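Local coordinates for replication protein (Sphinx1.76-related DNA, PDB 6H24) that probably initiates replication of its plasmid, the crystallised piece being the WH1 winged-helix domain of a longer protein, at residues A[38-42]-A[112-118]; A[47-52]-A[63-67]. All coordinates share one frame; numbering follows the deposited sequence.

Interaction 1 (A[38-42]-A[112-118])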
# COMPACT_ATOMS: atom_id res chain seq x y z
N GLY A 38 16.75 -4.81 6.88
CA GLY A 38 16.35 -5.29 5.58
C GLY A 38 15.15 -4.52 5.05
O GLY A 38 14.52 -3.73 5.75
N ILE A 39 14.84 -4.77 3.79
CA ILE A 39 13.73 -4.11 3.11
C ILE A 39 12.66 -5.15 2.80
O ILE A 39 12.92 -6.14 2.11
CB ILE A 39 14.19 -3.37 1.84
CG1 ILE A 39 15.21 -2.30 2.24
CG2 ILE A 39 13.01 -2.73 1.11
CD1 ILE A 39 15.74 -1.48 1.10
N ASN A 40 11.46 -4.92 3.33
CA ASN A 40 10.35 -5.85 3.16
C ASN A 40 9.05 -5.04 3.19
O ASN A 40 9.06 -3.82 3.36
CB ASN A 40 10.38 -6.94 4.24
CG ASN A 40 10.30 -6.37 5.64
OD1 ASN A 40 9.30 -5.78 6.02
ND2 ASN A 40 11.36 -6.56 6.43
N ALA A 41 7.94 -5.74 3.01
CA ALA A 41 6.64 -5.08 2.88
C ALA A 41 5.99 -4.76 4.22
O ALA A 41 4.86 -4.26 4.23
CB ALA A 41 5.69 -5.94 2.05
N ASN A 42 6.66 -5.02 5.34
CA ASN A 42 6.09 -4.78 6.65
C ASN A 42 6.78 -3.68 7.46
O ASN A 42 6.10 -2.97 8.20
CB ASN A 42 6.13 -6.07 7.48
CG ASN A 42 4.85 -6.85 7.40
OD1 ASN A 42 3.88 -6.54 8.10
ND2 ASN A 42 4.82 -7.85 6.53
N ILE A 112 7.08 2.57 3.85
CA ILE A 112 7.07 1.13 3.63
C ILE A 112 6.81 0.88 2.15
O ILE A 112 5.82 1.36 1.60
CB ILE A 112 6.01 0.40 4.48
CG1 ILE A 112 6.12 0.77 5.96
CG2 ILE A 112 6.18 -1.11 4.30
CD1 ILE A 112 5.11 0.05 6.85
N PHE A 113 7.69 0.11 1.52
CA PHE A 113 7.47 -0.24 0.12
C PHE A 113 6.35 -1.26 -0.02
O PHE A 113 6.19 -2.16 0.81
CB PHE A 113 8.76 -0.78 -0.50
CG PHE A 113 9.79 0.26 -0.74
CD1 PHE A 113 9.63 1.18 -1.77
CD2 PHE A 113 10.92 0.35 0.05
CE1 PHE A 113 10.57 2.16 -2.00
CE2 PHE A 113 11.87 1.33 -0.17
CZ PHE A 113 11.71 2.23 -1.21
N ALA A 114 5.59 -1.12 -1.11
CA ALA A 114 4.56 -2.09 -1.44
C ALA A 114 5.20 -3.42 -1.82
O ALA A 114 6.33 -3.46 -2.32
CB ALA A 114 3.71 -1.58 -2.59
N PRO A 115 4.49 -4.53 -1.62
CA PRO A 115 5.15 -5.84 -1.83
C PRO A 115 5.58 -6.10 -3.26
O PRO A 115 6.57 -6.81 -3.48
CB PRO A 115 4.10 -6.86 -1.36
CG PRO A 115 2.79 -6.11 -1.30
CD PRO A 115 3.13 -4.66 -1.05
N ALA A 116 4.91 -5.53 -4.26
CA ALA A 116 5.35 -5.75 -5.64
C ALA A 116 6.69 -5.09 -5.93
O ALA A 116 7.43 -5.56 -6.81
CB ALA A 116 4.30 -5.20 -6.61
N VAL A 117 7.01 -4.02 -5.21
CA VAL A 117 8.23 -3.26 -5.45
C VAL A 117 9.43 -3.86 -4.71
O VAL A 117 10.56 -3.80 -5.21
CB VAL A 117 7.99 -1.80 -5.04
CG1 VAL A 117 9.27 -1.00 -5.12
CG2 VAL A 117 6.91 -1.19 -5.93
N VAL A 118 9.18 -4.47 -3.55
CA VAL A 118 10.27 -4.97 -2.71
C VAL A 118 11.29 -5.80 -3.51
O VAL A 118 12.50 -5.57 -3.34
CB VAL A 118 9.70 -5.74 -1.51
CG1 VAL A 118 10.80 -6.49 -0.80
CG2 VAL A 118 8.99 -4.80 -0.54
O HOH W 1 9.82 -1.27 2.99
O HOH W 2 3.76 -2.78 2.11
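The loop around A41 runs past the end of strand 108-113 without a direct hydrogen bond between the two backbones, A41 CA coming to 5.0 Å from P115 CA. Water joins them instead: one molecule donates to N40 O at 2.7 Å and accepts from F113 N. On the loop side, N40 OD1 takes N42 N in its carbonyl plane, on a lone pair, at 2.8 Å. This is an Asx turn, and OD1 also accepts from D43 N; the bond from CA to CB of N40 points away from 112-118. With CG1 of I112 anti to the carbonyl carbon (chi1 -52°), its two branches reach successive loop carbonyls: CG2 lies 3.4 Å from A41 O, CD1 3.5 Å from N42 O. An alanine here would lack both branches and would probably leave a gap between the strand and those two loop carbonyls. A41 CB meets P115 CB at 3.9 Å, while V118 spreads its methyls, CG1 against I39 O and CG2 against the N40-A41 peptide. At the other end I39 CG2 approaches F113 CD2 at a slant. A41 and P115 also pack on the second subunit; I39 and F113 reach inward to helices 19-34 and 121-128, and I112 and F113 lean on strand 97-103.

Interaction 2 (A[47-52]-A[63-67])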
# COMPACT_ATOMS: atom_id res chain seq x y z
N VAL A 47 14.25 7.71 6.88
CA VAL A 47 15.13 8.60 6.12
C VAL A 47 15.30 9.89 6.91
O VAL A 47 14.31 10.52 7.31
CB VAL A 47 14.58 8.91 4.71
CG1 VAL A 47 15.47 9.94 4.01
CG2 VAL A 47 14.47 7.64 3.89
N HIS A 48 16.55 10.27 7.15
CA HIS A 48 16.89 11.50 7.84
C HIS A 48 17.18 12.61 6.85
O HIS A 48 17.88 12.41 5.86
CB HIS A 48 18.11 11.31 8.74
CG HIS A 48 17.86 10.47 9.95
ND1 HIS A 48 17.68 9.10 9.90
CD2 HIS A 48 17.77 10.81 11.26
CE1 HIS A 48 17.48 8.64 11.12
NE2 HIS A 48 17.53 9.66 11.97
N ALA A 49 16.63 13.80 7.12
CA ALA A 49 17.03 14.96 6.32
C ALA A 49 18.54 15.16 6.37
O ALA A 49 19.14 15.61 5.39
CB ALA A 49 16.31 16.22 6.81
N SER A 50 19.17 14.82 7.50
CA SER A 50 20.62 14.94 7.61
C SER A 50 21.33 14.06 6.59
O SER A 50 22.35 14.46 6.03
CB SER A 50 21.07 14.58 9.02
OG SER A 50 20.59 13.29 9.39
N SER A 51 20.78 12.87 6.32
CA SER A 51 21.38 12.01 5.30
C SER A 51 21.19 12.60 3.90
O SER A 51 22.09 12.54 3.07
CB SER A 51 20.78 10.61 5.37
OG SER A 51 20.93 10.05 6.66
N TYR A 52 20.00 13.17 3.64
CA TYR A 52 19.76 13.85 2.37
C TYR A 52 20.79 14.94 2.17
O TYR A 52 21.40 15.05 1.09
CB TYR A 52 18.32 14.37 2.36
CG TYR A 52 17.81 15.04 1.10
CD1 TYR A 52 18.22 14.63 -0.16
CD2 TYR A 52 16.82 16.01 1.17
CE1 TYR A 52 17.72 15.23 -1.31
CE2 TYR A 52 16.31 16.61 0.03
CZ TYR A 52 16.76 16.22 -1.21
OH TYR A 52 16.24 16.83 -2.33
N ALA A 63 15.54 20.86 3.08
CA ALA A 63 15.74 19.44 2.81
C ALA A 63 14.62 18.61 3.42
O ALA A 63 14.06 17.74 2.75
CB ALA A 63 17.10 18.99 3.36
N TYR A 64 14.26 18.88 4.67
CA TYR A 64 13.22 18.09 5.31
C TYR A 64 11.87 18.29 4.61
O TYR A 64 11.18 17.32 4.30
CB TYR A 64 13.10 18.43 6.79
CG TYR A 64 11.90 17.79 7.44
CD1 TYR A 64 11.75 16.42 7.50
CD2 TYR A 64 10.89 18.58 7.99
CE1 TYR A 64 10.65 15.84 8.09
CE2 TYR A 64 9.78 18.00 8.59
CZ TYR A 64 9.66 16.63 8.64
OH TYR A 64 8.57 16.05 9.23
N GLN A 65 11.48 19.54 4.36
CA GLN A 65 10.21 19.78 3.68
C GLN A 65 10.18 19.09 2.32
O GLN A 65 9.15 18.55 1.90
CB GLN A 65 9.95 21.27 3.52
CG GLN A 65 8.54 21.60 3.05
CD GLN A 65 7.48 21.22 4.09
OE1 GLN A 65 7.59 21.58 5.26
NE2 GLN A 65 6.47 20.48 3.65
N ALA A 66 11.31 19.11 1.60
CA ALA A 66 11.38 18.44 0.31
C ALA A 66 11.10 16.95 0.45
O ALA A 66 10.35 16.37 -0.34
CB ALA A 66 12.76 18.65 -0.32
N LEU A 67 11.68 16.32 1.47
CA LEU A 67 11.42 14.90 1.71
C LEU A 67 9.97 14.67 2.11
O LEU A 67 9.32 13.73 1.63
CB LEU A 67 12.34 14.40 2.82
CG LEU A 67 13.82 14.25 2.51
CD1 LEU A 67 14.49 13.81 3.79
CD2 LEU A 67 14.06 13.26 1.39
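H48 O, with L67 CD1 nearby, receives two backbone amides of helix 49-56: Y52 N at 3.2 Å and, in a weak bond, S51 N. H48 is the N-cap of that helix, so this one oxygen marks where strand 45-48 hands over to it. A second carbonyl, A63 O, does double duty in the facing helix: it accepts L67 N and sits at the edge of the Y52 ring, 3.6 Å from Y52 CD2.

Y52 carries much of the interface. Its CG is anti to the backbone N (chi1 -176°), which sends the ring across to helix 60-75. There L67 CD2 lies over one face in a CH-pi contact, 4.2 Å from the ring centroid and 23° off the normal, displaced toward the rim. A66 CB comes to the ring edge beside CE2, and A63 CB touches CD2 at 3.7 Å. The same leucine works in two directions, for its other methyl, CD1, packs on A49 CA at 3.8 Å and on V47 CG1 at 4.0 Å.

A49 lets the backbones come close: its CB meets Y64 CB at 3.9 Å, with the CA atoms of the two residues 5.0 Å apart. The polar end of Y64 has its partner outside the pair, OH being hydrogen-bonded to D104 OD1. Behind the contact, helix 19-34 closes the core, L27 touching both V47 and Y52, while E31 OE1 accepts from H48 N.

Helices 49-56 and 60-75, joined by a short turn and packed through alanines, a leucine and a tyrosine, are arranged as in the helix-turn-helix of a winged-helix domain, consistent with the WH1 family. Helix 60-75 would then probably correspond to the recognition helix of DNA-binding relatives, although no DNA is bound here.

Interactions 1 and 2 illustrate how one small sheet can tie distant parts of a winged helix together. Their centres are 21 Å apart and their nearest atoms about 8 Å, so they do not touch, yet strands 108-113 and 45-48 are antiparallel neighbours, with V47 bonded to V109 through the backbone. The loop 38-42 feeds strand 45-48, which then runs into helix 49-56. Helix 19-34 backs both contacts, meeting I39 in one and V47 in the other. Their surroundings differ: interaction 1 lies at the junction with the second subunit and is bridged by water, whereas interaction 2 is a buried, largely apolar contact of a strand end and two helices that no other chain of the assembly touches.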